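Local coordinates for protein probable fatty acyl-CoA transferase Rv3272 (Mycobacterium tuberculosis, PDB 5YX6) that binds fatty acyl-CoAs of varied chain length, most tightly palmitoyl-CoA, and probably acts as a family III CoA transferase in fatty acid metabolism, at residues Gly144-Val149 with Pro170-Asp175; Gln20-Pro25 with Val174-Gly179; Ala151-Thr156 with Ala205-Ala210. All blocks are in the same frame, centred on the assembly; numbering follows the deposited sequence.

Interaction 1 (Gly144-Val149 with Pro170-Asp175)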
ATOM      1  N   GLY A 144     -16.420   5.936  -5.773  1.00 34.36           N
ATOM      2  CA  GLY A 144     -16.104   4.528  -5.679  1.00 26.64           C
ATOM      3  C   GLY A 144     -15.771   4.212  -4.252  1.00 32.14           C
ATOM      4  O   GLY A 144     -15.540   5.114  -3.458  1.00 39.71           O
ATOM      5  N   ILE A 145     -15.758   2.935  -3.909  1.00 28.93           N
ATOM      6  CA  ILE A 145     -15.203   2.527  -2.630  1.00 37.21           C
ATOM      7  C   ILE A 145     -14.129   1.466  -2.892  1.00 30.40           C
ATOM      8  O   ILE A 145     -13.930   1.069  -4.039  1.00 31.30           O
ATOM      9  CB  ILE A 145     -16.289   2.013  -1.667  1.00 38.30           C
ATOM     10  CG1 ILE A 145     -17.111   0.893  -2.301  1.00 35.87           C
ATOM     11  CG2 ILE A 145     -17.209   3.144  -1.270  1.00 37.02           C
ATOM     12  CD1 ILE A 145     -17.840   0.059  -1.268  1.00 40.33           C
ATOM     13  N   ASP A 146     -13.415   1.066  -1.844  1.00 29.65           N
ATOM     14  CA  ASP A 146     -12.291   0.119  -1.930  1.00 30.87           C
ATOM     15  C   ASP A 146     -12.609  -1.108  -2.787  1.00 31.37           C
ATOM     16  O   ASP A 146     -11.895  -1.428  -3.742  1.00 28.81           O
ATOM     17  CB  ASP A 146     -11.868  -0.316  -0.513  1.00 31.88           C
ATOM     18  CG  ASP A 146     -10.665  -1.276  -0.505  1.00 43.17           C
ATOM     19  OD1 ASP A 146     -10.839  -2.492  -0.764  1.00 44.23           O
ATOM     20  OD2 ASP A 146      -9.532  -0.800  -0.248  1.00 40.35           O
ATOM     21  N   LEU A 147     -13.695  -1.782  -2.429  1.00 36.34           N
ATOM     22  CA  LEU A 147     -14.090  -3.052  -3.029  1.00 36.23           C
ATOM     23  C   LEU A 147     -14.286  -2.965  -4.552  1.00 31.03           C
ATOM     24  O   LEU A 147     -13.865  -3.844  -5.295  1.00 31.49           O
ATOM     25  CB  LEU A 147     -15.369  -3.540  -2.336  1.00 38.75           C
ATOM     26  CG  LEU A 147     -15.983  -4.894  -2.658  1.00 43.27           C
ATOM     27  CD1 LEU A 147     -16.658  -5.438  -1.404  1.00 46.06           C
ATOM     28  CD2 LEU A 147     -16.985  -4.752  -3.773  1.00 36.78           C
ATOM     29  N   VAL A 148     -14.919  -1.896  -5.011  1.00 27.13           N
ATOM     30  CA  VAL A 148     -15.223  -1.744  -6.426  1.00 26.02           C
ATOM     31  C   VAL A 148     -14.008  -1.266  -7.218  1.00 26.48           C
ATOM     32  O   VAL A 148     -13.791  -1.689  -8.351  1.00 25.50           O
ATOM     33  CB  VAL A 148     -16.405  -0.767  -6.626  1.00 26.81           C
ATOM     34  CG1 VAL A 148     -16.652  -0.521  -8.096  1.00 27.33           C
ATOM     35  CG2 VAL A 148     -17.648  -1.351  -6.010  1.00 32.14           C
ATOM     36  N   VAL A 149     -13.237  -0.352  -6.632  1.00 29.17           N
ATOM     37  CA  VAL A 149     -11.998   0.113  -7.251  1.00 30.47           C
ATOM     38  C   VAL A 149     -10.981  -1.034  -7.401  1.00 26.87           C
ATOM     39  O   VAL A 149     -10.336  -1.167  -8.440  1.00 26.34           O
ATOM     40  CB  VAL A 149     -11.366   1.269  -6.435  1.00 30.83           C
ATOM     41  CG1 VAL A 149      -9.972   1.615  -6.964  1.00 25.63           C
ATOM     42  CG2 VAL A 149     -12.286   2.482  -6.438  1.00 29.33           C
ATOM     43  N   PRO A 170     -10.778  -9.456   1.323  1.00 35.79           N
ATOM     44  CA  PRO A 170     -11.577  -9.015   2.470  1.00 33.24           C
ATOM     45  C   PRO A 170     -10.895  -8.021   3.403  1.00 30.25           C
ATOM     46  O   PRO A 170     -11.299  -7.923   4.559  1.00 36.63           O
ATOM     47  CB  PRO A 170     -11.858 -10.324   3.211  1.00 32.16           C
ATOM     48  CG  PRO A 170     -10.658 -11.162   2.934  1.00 32.60           C
ATOM     49  CD  PRO A 170     -10.145 -10.766   1.570  1.00 32.13           C
ATOM     50  N   PHE A 171      -9.859  -7.331   2.954  1.00 34.03           N
ATOM     51  CA  PHE A 171      -9.381  -6.167   3.709  1.00 32.31           C
ATOM     52  C   PHE A 171      -9.176  -4.999   2.748  1.00 33.74           C
ATOM     53  O   PHE A 171      -9.144  -5.187   1.529  1.00 32.34           O
ATOM     54  CB  PHE A 171      -8.110  -6.478   4.522  1.00 30.02           C
ATOM     55  CG  PHE A 171      -6.985  -7.067   3.719  1.00 30.89           C
ATOM     56  CD1 PHE A 171      -6.057  -6.251   3.092  1.00 25.19           C
ATOM     57  CD2 PHE A 171      -6.843  -8.444   3.614  1.00 29.06           C
ATOM     58  CE1 PHE A 171      -5.025  -6.791   2.352  1.00 24.55           C
ATOM     59  CE2 PHE A 171      -5.808  -8.993   2.883  1.00 28.60           C
ATOM     60  CZ  PHE A 171      -4.893  -8.168   2.252  1.00 30.90           C
ATOM     61  N   GLN A 172      -9.092  -3.792   3.300  1.00 34.16           N
ATOM     62  CA  GLN A 172      -9.192  -2.584   2.487  1.00 35.19           C
ATOM     63  C   GLN A 172      -7.808  -2.114   2.084  1.00 34.74           C
ATOM     64  O   GLN A 172      -7.321  -1.087   2.575  1.00 29.55           O
ATOM     65  CB  GLN A 172      -9.932  -1.469   3.239  1.00 32.80           C
ATOM     66  CG  GLN A 172     -11.430  -1.703   3.449  1.00 31.01           C
ATOM     67  CD  GLN A 172     -11.718  -2.848   4.405  1.00 36.31           C
ATOM     68  OE1 GLN A 172     -11.482  -2.736   5.610  1.00 41.29           O
ATOM     69  NE2 GLN A 172     -12.207  -3.964   3.872  1.00 30.71           N
ATOM     70  N   LEU A 173      -7.179  -2.862   1.182  1.00 33.02           N
ATOM     71  CA  LEU A 173      -5.791  -2.597   0.848  1.00 36.71           C
ATOM     72  C   LEU A 173      -5.660  -1.334   0.012  1.00 31.82           C
ATOM     73  O   LEU A 173      -4.674  -0.613   0.129  1.00 32.78           O
ATOM     74  CB  LEU A 173      -5.168  -3.779   0.103  1.00 31.67           C
ATOM     75  CG  LEU A 173      -5.605  -3.986  -1.347  1.00 35.82           C
ATOM     76  CD1 LEU A 173      -4.494  -4.609  -2.167  1.00 39.19           C
ATOM     77  CD2 LEU A 173      -6.856  -4.840  -1.403  1.00 41.29           C
ATOM     78  N   VAL A 174      -6.657  -1.057  -0.813  1.00 29.73           N
ATOM     79  CA  VAL A 174      -6.580   0.086  -1.712  1.00 34.56           C
ATOM     80  C   VAL A 174      -6.737   1.404  -0.947  1.00 32.53           C
ATOM     81  O   VAL A 174      -6.028   2.373  -1.218  1.00 34.04           O
ATOM     82  CB  VAL A 174      -7.632  -0.021  -2.829  1.00 33.85           C
ATOM     83  CG1 VAL A 174      -7.716   1.271  -3.617  1.00 37.69           C
ATOM     84  CG2 VAL A 174      -7.287  -1.175  -3.748  1.00 34.78           C
ATOM     85  N   ASP A 175      -7.652   1.418   0.017  1.00 35.76           N
ATOM     86  CA  ASP A 175      -7.802   2.534   0.946  1.00 34.21           C
ATOM     87  C   ASP A 175      -6.521   2.832   1.714  1.00 32.03           C
ATOM     88  O   ASP A 175      -6.028   3.951   1.703  1.00 33.85           O
ATOM     89  CB  ASP A 175      -8.915   2.250   1.959  1.00 35.18           C
ATOM     90  CG  ASP A 175     -10.295   2.545   1.416  1.00 39.79           C
ATOM     91  OD1 ASP A 175     -10.388   3.122   0.316  1.00 39.42           O
ATOM     92  OD2 ASP A 175     -11.289   2.220   2.105  1.00 43.03           O
TER
HETATM   93  O   HOH W   1     -13.803   2.783   0.437  1.00 36.82           O
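Asp146 lays its carboxylate over the opening turn of helix 173-196, from the peptide that follows Gln172 to the amide of Asp175. With CG anti to the backbone N (chi1 -178°), the side chain reaches away from its own helix, and OD2 becomes the gripping atom. The N-H of Asp175 meets Asp146 OD2 nearly along the C-O axis, at 2.9 Å and 164°. Val174 N is equally near Asp146 OD2, at 2.9 Å, but its bond is bent and weak. The other oxygen, Asp146 OD1, rests 3.6 Å from Gln172 CA. The Gln172 amide is turned 78° from the carboxylate plane and binds Gln217 of the second subunit through OE1. Beside this polar group, Val149 CG1 meets Val174 CG1 at 4.1 Å. A water closes a second link: it accepts from Asp146 N (2.9 Å) and donates to Asp175 OD2 (3.1 Å). Asp175, inferred to be the nucleophile, is thus held at its main chain by Asp146 OD2 and at its carboxylate by this water, consistent with second-shell positioning. The amides at the helix start would probably stabilise negative charge on Asp146 OD2, while the Asp175 carboxylate, its OD1 4.1 Å from Asp146 OD2, would probably oppose it.

Interaction 2 (Gln20-Pro25 with Val174-Gly179)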
ATOM      1  N   GLN A  20     -13.219  12.166   4.232  1.00 38.76           N
ATOM      2  CA  GLN A  20     -14.045  11.254   5.030  1.00 45.39           C
ATOM      3  C   GLN A  20     -13.671   9.796   4.797  1.00 41.68           C
ATOM      4  O   GLN A  20     -12.904   9.483   3.888  1.00 41.55           O
ATOM      5  CB  GLN A  20     -15.535  11.439   4.747  1.00 43.59           C
ATOM      6  CG  GLN A  20     -16.061  12.832   5.014  1.00 49.88           C
ATOM      7  CD  GLN A  20     -17.445  13.027   4.441  1.00 61.24           C
ATOM      8  OE1 GLN A  20     -18.391  12.335   4.834  1.00 62.31           O
ATOM      9  NE2 GLN A  20     -17.577  13.962   3.506  1.00 58.08           N
ATOM     10  N   ASN A  21     -14.231   8.917   5.626  1.00 41.71           N
ATOM     11  CA  ASN A  21     -14.061   7.469   5.502  1.00 38.65           C
ATOM     12  C   ASN A  21     -12.623   7.072   5.844  1.00 37.57           C
ATOM     13  O   ASN A  21     -12.148   7.441   6.918  1.00 42.14           O
ATOM     14  CB  ASN A  21     -14.494   6.994   4.115  1.00 43.70           C
ATOM     15  CG  ASN A  21     -15.913   7.447   3.768  1.00 52.74           C
ATOM     16  OD1 ASN A  21     -16.819   7.352   4.604  1.00 46.50           O
ATOM     17  ND2 ASN A  21     -16.107   7.959   2.548  1.00 44.00           N
ATOM     18  N   VAL A  22     -11.908   6.349   4.980  1.00 41.20           N
ATOM     19  CA  VAL A  22     -10.631   5.767   5.450  1.00 38.39           C
ATOM     20  C   VAL A  22      -9.341   6.311   4.811  1.00 32.42           C
ATOM     21  O   VAL A  22      -8.432   6.705   5.539  1.00 34.72           O
ATOM     22  CB  VAL A  22     -10.638   4.219   5.294  1.00 42.61           C
ATOM     23  CG1 VAL A  22      -9.262   3.620   5.633  1.00 41.52           C
ATOM     24  CG2 VAL A  22     -11.717   3.603   6.182  1.00 41.46           C
ATOM     25  N   ALA A  23      -9.251   6.332   3.482  1.00 33.52           N
ATOM     26  CA  ALA A  23      -8.001   6.693   2.791  1.00 29.88           C
ATOM     27  C   ALA A  23      -7.473   8.093   3.161  1.00 35.05           C
ATOM     28  O   ALA A  23      -6.348   8.235   3.662  1.00 33.53           O
ATOM     29  CB  ALA A  23      -8.188   6.591   1.300  1.00 29.31           C
ATOM     30  N   GLY A  24      -8.269   9.122   2.888  1.00 32.96           N
ATOM     31  CA  GLY A  24      -7.899  10.483   3.230  1.00 28.11           C
ATOM     32  C   GLY A  24      -7.614  10.702   4.707  1.00 31.25           C
ATOM     33  O   GLY A  24      -6.629  11.357   5.060  1.00 33.76           O
ATOM     34  N   PRO A  25      -8.485  10.188   5.586  1.00 33.46           N
ATOM     35  CA  PRO A  25      -8.181  10.340   7.015  1.00 32.10           C
ATOM     36  C   PRO A  25      -6.907   9.621   7.485  1.00 29.49           C
ATOM     37  O   PRO A  25      -6.306  10.095   8.447  1.00 28.80           O
ATOM     38  CB  PRO A  25      -9.421   9.749   7.692  1.00 29.10           C
ATOM     39  CG  PRO A  25     -10.519  10.017   6.712  1.00 32.23           C
ATOM     40  CD  PRO A  25      -9.891   9.802   5.365  1.00 30.66           C
ATOM     41  N   VAL A 174      -6.657  -1.057  -0.813  1.00 29.73           N
ATOM     42  CA  VAL A 174      -6.580   0.086  -1.712  1.00 34.56           C
ATOM     43  C   VAL A 174      -6.737   1.404  -0.947  1.00 32.53           C
ATOM     44  O   VAL A 174      -6.028   2.373  -1.218  1.00 34.04           O
ATOM     45  CB  VAL A 174      -7.632  -0.021  -2.829  1.00 33.85           C
ATOM     46  CG1 VAL A 174      -7.716   1.271  -3.617  1.00 37.69           C
ATOM     47  CG2 VAL A 174      -7.287  -1.175  -3.748  1.00 34.78           C
ATOM     48  N   ASP A 175      -7.652   1.418   0.017  1.00 35.76           N
ATOM     49  CA  ASP A 175      -7.802   2.534   0.946  1.00 34.21           C
ATOM     50  C   ASP A 175      -6.521   2.832   1.714  1.00 32.03           C
ATOM     51  O   ASP A 175      -6.028   3.951   1.703  1.00 33.85           O
ATOM     52  CB  ASP A 175      -8.915   2.250   1.959  1.00 35.18           C
ATOM     53  CG  ASP A 175     -10.295   2.545   1.416  1.00 39.79           C
ATOM     54  OD1 ASP A 175     -10.388   3.122   0.316  1.00 39.42           O
ATOM     55  OD2 ASP A 175     -11.289   2.220   2.105  1.00 43.03           O
ATOM     56  N   ASN A 176      -5.987   1.823   2.390  1.00 33.62           N
ATOM     57  CA  ASN A 176      -4.864   2.054   3.274  1.00 27.89           C
ATOM     58  C   ASN A 176      -3.603   2.380   2.488  1.00 29.85           C
ATOM     59  O   ASN A 176      -2.849   3.276   2.876  1.00 33.90           O
ATOM     60  CB  ASN A 176      -4.668   0.855   4.199  1.00 27.86           C
ATOM     61  CG  ASN A 176      -5.835   0.692   5.183  1.00 45.15           C
ATOM     62  OD1 ASN A 176      -6.269   1.655   5.823  1.00 46.63           O
ATOM     63  ND2 ASN A 176      -6.352  -0.525   5.293  1.00 43.54           N
ATOM     64  N   ALA A 177      -3.401   1.719   1.354  1.00 27.19           N
ATOM     65  CA  ALA A 177      -2.281   2.075   0.483  1.00 28.12           C
ATOM     66  C   ALA A 177      -2.433   3.490  -0.069  1.00 28.50           C
ATOM     67  O   ALA A 177      -1.451   4.231  -0.161  1.00 26.81           O
ATOM     68  CB  ALA A 177      -2.140   1.074  -0.663  1.00 29.64           C
ATOM     69  N   SER A 178      -3.657   3.876  -0.424  1.00 28.57           N
ATOM     70  CA  SER A 178      -3.886   5.212  -0.979  1.00 25.84           C
ATOM     71  C   SER A 178      -3.587   6.290   0.047  1.00 24.64           C
ATOM     72  O   SER A 178      -3.032   7.327  -0.286  1.00 26.75           O
ATOM     73  CB  SER A 178      -5.324   5.367  -1.479  1.00 28.41           C
ATOM     74  OG  SER A 178      -5.536   4.589  -2.643  1.00 34.53           O
ATOM     75  N   GLY A 179      -3.949   6.037   1.298  1.00 26.94           N
ATOM     76  CA  GLY A 179      -3.626   6.944   2.384  1.00 23.34           C
ATOM     77  C   GLY A 179      -2.143   7.232   2.520  1.00 26.95           C
ATOM     78  O   GLY A 179      -1.742   8.380   2.693  1.00 30.30           O
TER
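Val22 and Asp175 set their side chains at about a right angle where two helices of the Rossmann-type domain meet. Val22 lies just before helix 23-33, which follows the parallel strand 14-17, and Asp175 belongs to the first turns of helix 173-196. Val22 CB lies 3.8 Å from Asp175 OD2, placing an aliphatic branch point beside the carboxylate of the inferred nucleophile. Val22 CG1, anti to the backbone N (chi1 174°), passes on across the Asp175 side chain and approaches Asn176 OD1 at 3.6 Å. There the valine and asparagine side chains meet at a slant. The Asn176 amide sits at the dimer interface, where ND2 makes a weak hydrogen bond to Leu213 O of the second subunit.

One residue on, the contact passes from side chains to backbone. The Ala23 methyl points at the helix, with Ala23 CB 3.4 Å from Asp175 O, while Ala23 CA makes a CA-H...O contact with the same oxygen at 3.5 Å. That carbonyl also accepts the helical hydrogen bond of Gly179 N, so the alanine adds apolar cover to an oxygen already bonded. Gly179, with no side chain, lets the chains close in: Gly179 CA is 4.4 Å from Ala23 CA and 3.3 Å from Ala23 O. No conventional hydrogen bond crosses between the segments; close backbones at Ala23 and Gly179 make this half of the fit.

Ser178 offers its CB to the Ala23 methyl and turns its hydroxyl back along its own helix. Ser178 OG donates to Val174 O at 2.7 Å and Ser178 N to the same Val174 O at 2.9 Å, the two donors reaching that oxygen from opposite faces of the carbonyl plane.

Interaction 3 (Ala151-Thr156 with Ala205-Ala210)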
ATOM      1  N   ALA A 151     -11.613  -4.252  -7.704  1.00 31.31           N
ATOM      2  CA  ALA A 151     -12.095  -5.173  -8.728  1.00 30.43           C
ATOM      3  C   ALA A 151     -11.988  -4.567 -10.121  1.00 27.26           C
ATOM      4  O   ALA A 151     -11.697  -5.255 -11.087  1.00 32.31           O
ATOM      5  CB  ALA A 151     -13.540  -5.587  -8.439  1.00 30.28           C
ATOM      6  N   GLU A 152     -12.241  -3.275 -10.231  1.00 28.27           N
ATOM      7  CA  GLU A 152     -12.176  -2.627 -11.528  1.00 30.44           C
ATOM      8  C   GLU A 152     -10.713  -2.517 -11.999  1.00 33.18           C
ATOM      9  O   GLU A 152     -10.441  -2.513 -13.205  1.00 31.51           O
ATOM     10  CB  GLU A 152     -12.873  -1.259 -11.479  1.00 26.15           C
ATOM     11  CG  GLU A 152     -13.022  -0.609 -12.847  1.00 29.96           C
ATOM     12  CD  GLU A 152     -14.072   0.497 -12.894  1.00 34.71           C
ATOM     13  OE1 GLU A 152     -14.720   0.786 -11.862  1.00 32.08           O
ATOM     14  OE2 GLU A 152     -14.254   1.077 -13.982  1.00 35.66           O
ATOM     15  N   ALA A 153      -9.778  -2.452 -11.048  1.00 28.09           N
ATOM     16  CA  ALA A 153      -8.339  -2.397 -11.361  1.00 28.03           C
ATOM     17  C   ALA A 153      -7.686  -3.780 -11.555  1.00 34.58           C
ATOM     18  O   ALA A 153      -6.472  -3.881 -11.773  1.00 31.64           O
ATOM     19  CB  ALA A 153      -7.605  -1.640 -10.286  1.00 26.47           C
ATOM     20  N   GLY A 154      -8.465  -4.845 -11.406  1.00 26.16           N
ATOM     21  CA  GLY A 154      -7.954  -6.164 -11.728  1.00 29.83           C
ATOM     22  C   GLY A 154      -7.547  -7.083 -10.589  1.00 27.88           C
ATOM     23  O   GLY A 154      -7.004  -8.156 -10.838  1.00 29.20           O
ATOM     24  N   MET A 155      -7.842  -6.699  -9.351  1.00 27.24           N
ATOM     25  CA  MET A 155      -7.294  -7.411  -8.198  1.00 30.96           C
ATOM     26  C   MET A 155      -7.958  -8.752  -7.878  1.00 33.95           C
ATOM     27  O   MET A 155      -7.557  -9.418  -6.923  1.00 36.73           O
ATOM     28  CB  MET A 155      -7.354  -6.517  -6.962  1.00 27.42           C
ATOM     29  CG  MET A 155      -6.346  -5.388  -7.016  1.00 29.42           C
ATOM     30  SD  MET A 155      -6.361  -4.355  -5.547  1.00 32.80           S
ATOM     31  CE  MET A 155      -4.761  -3.555  -5.713  1.00 33.78           C
ATOM     32  N   THR A 156      -8.928  -9.167  -8.688  1.00 31.04           N
ATOM     33  CA  THR A 156      -9.564 -10.468  -8.499  1.00 35.02           C
ATOM     34  C   THR A 156      -8.911 -11.518  -9.392  1.00 36.19           C
ATOM     35  O   THR A 156      -9.225 -12.704  -9.290  1.00 41.08           O
ATOM     36  CB  THR A 156     -11.116 -10.437  -8.792  1.00 38.59           C
ATOM     37  OG1 THR A 156     -11.364 -10.248 -10.194  1.00 31.47           O
ATOM     38  CG2 THR A 156     -11.826  -9.339  -7.998  1.00 34.03           C
ATOM     39  N   ALA A 205      -5.037   9.232  -7.196  1.00 29.94           N
ATOM     40  CA  ALA A 205      -6.220   8.420  -7.502  1.00 26.62           C
ATOM     41  C   ALA A 205      -6.078   7.006  -6.936  1.00 27.19           C
ATOM     42  O   ALA A 205      -5.031   6.367  -7.091  1.00 22.21           O
ATOM     43  CB  ALA A 205      -6.458   8.372  -8.994  1.00 26.65           C
ATOM     44  N   MET A 206      -7.123   6.533  -6.260  1.00 26.22           N
ATOM     45  CA  MET A 206      -7.114   5.191  -5.688  1.00 27.96           C
ATOM     46  C   MET A 206      -6.895   4.148  -6.779  1.00 27.34           C
ATOM     47  O   MET A 206      -6.182   3.156  -6.586  1.00 25.23           O
ATOM     48  CB  MET A 206      -8.412   4.911  -4.931  1.00 33.48           C
ATOM     49  CG  MET A 206      -8.469   5.492  -3.516  1.00 35.63           C
ATOM     50  SD  MET A 206     -10.145   5.452  -2.814  1.00 51.13           S
ATOM     51  CE  MET A 206     -10.476   3.694  -2.788  1.00 42.33           C
ATOM     52  N   TYR A 207      -7.502   4.383  -7.932  1.00 25.87           N
ATOM     53  CA  TYR A 207      -7.312   3.501  -9.066  1.00 28.26           C
ATOM     54  C   TYR A 207      -5.839   3.399  -9.456  1.00 28.18           C
ATOM     55  O   TYR A 207      -5.328   2.297  -9.690  1.00 26.91           O
ATOM     56  CB  TYR A 207      -8.143   3.983 -10.246  1.00 25.26           C
ATOM     57  CG  TYR A 207      -8.054   3.099 -11.470  1.00 28.54           C
ATOM     58  CD1 TYR A 207      -8.763   1.906 -11.539  1.00 26.96           C
ATOM     59  CD2 TYR A 207      -7.306   3.483 -12.573  1.00 27.34           C
ATOM     60  CE1 TYR A 207      -8.706   1.105 -12.664  1.00 28.11           C
ATOM     61  CE2 TYR A 207      -7.243   2.690 -13.699  1.00 29.92           C
ATOM     62  CZ  TYR A 207      -7.949   1.508 -13.740  1.00 28.81           C
ATOM     63  OH  TYR A 207      -7.890   0.719 -14.861  1.00 32.55           O
ATOM     64  N   ASP A 208      -5.167   4.549  -9.523  1.00 28.03           N
ATOM     65  CA  ASP A 208      -3.752   4.598  -9.898  1.00 27.77           C
ATOM     66  C   ASP A 208      -2.897   3.837  -8.895  1.00 26.48           C
ATOM     67  O   ASP A 208      -1.959   3.146  -9.273  1.00 25.91           O
ATOM     68  CB  ASP A 208      -3.265   6.046 -10.017  1.00 28.00           C
ATOM     69  CG  ASP A 208      -3.902   6.785 -11.187  1.00 34.19           C
ATOM     70  OD1 ASP A 208      -4.628   6.126 -11.962  1.00 36.87           O
ATOM     71  OD2 ASP A 208      -3.677   8.016 -11.335  1.00 31.55           O
ATOM     72  N   VAL A 209      -3.241   3.954  -7.618  1.00 25.62           N
ATOM     73  CA  VAL A 209      -2.545   3.220  -6.581  1.00 23.82           C
ATOM     74  C   VAL A 209      -2.733   1.713  -6.748  1.00 26.22           C
ATOM     75  O   VAL A 209      -1.780   0.948  -6.620  1.00 27.15           O
ATOM     76  CB  VAL A 209      -3.013   3.649  -5.192  1.00 23.07           C
ATOM     77  CG1 VAL A 209      -2.323   2.804  -4.123  1.00 24.40           C
ATOM     78  CG2 VAL A 209      -2.723   5.144  -4.976  1.00 20.36           C
ATOM     79  N   ALA A 210      -3.964   1.297  -7.040  1.00 25.69           N
ATOM     80  CA  ALA A 210      -4.292  -0.117  -7.189  1.00 27.44           C
ATOM     81  C   ALA A 210      -3.556  -0.724  -8.373  1.00 28.90           C
ATOM     82  O   ALA A 210      -2.994  -1.815  -8.266  1.00 30.73           O
ATOM     83  CB  ALA A 210      -5.788  -0.306  -7.353  1.00 28.80           C
TER
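Tyr207 holds CG anti to its backbone nitrogen (chi1 -178°), which swings the ring toward the end of helix 146-152, and Met155 answers with a chain extended beyond CG (chi2 -178°, chi3 162°) that carries its terminal methyl to the other helix. Between them Ala153 fills the middle of the contact. Ala153 CB lies 3.7 Å from Ala210 CB and 3.8 Å from Tyr207 CE1. The carbonyl oxygen of Glu152 comes up at the edge of the same ring, near its plane. Met155 CE rests 3.8 Å from Ala210 CB and 3.6 Å from Ala210 O, adding an apolar methyl beside the Ala210 backbone.

No hydrogen bond joins the segments directly, but Gln214 NE2 binds both Ala153 O and Ala210 O, bridging them from just beyond helix 206-213. The Glu152 carboxylate forms a salt bridge with Arg142, and the second subunit packs Leu343 on Tyr207. Just past helix 146-152, Gly154 takes a positive phi and completes a Schellman motif, packed here against the helix that directly follows strand 201-205 of the parallel Rossmann-type sheet.

Three contacts gather round helix 173-196 and its neighbours in what is probably the large Rossmann-type domain. Along the chain come 20-25, 144-149, 151-156, the overlapping 170-175 and 174-179, then 205-210, so interaction 3 alternates in sequence with both others. Interactions 1 and 2, centres about 9 Å apart, end on the same stretch and share Val174 and Asp175; interactions 1 and 3, about 8 Å apart, share helix 146-152; interactions 2 and 3 lie about 13 Å apart. Met206 ties them by packing on Val174, Asp175 and Ser178. Distant parts of the chain thus converge on the start of helix 173-196, consistent with a site assembled round Asp175 near the dimer interface.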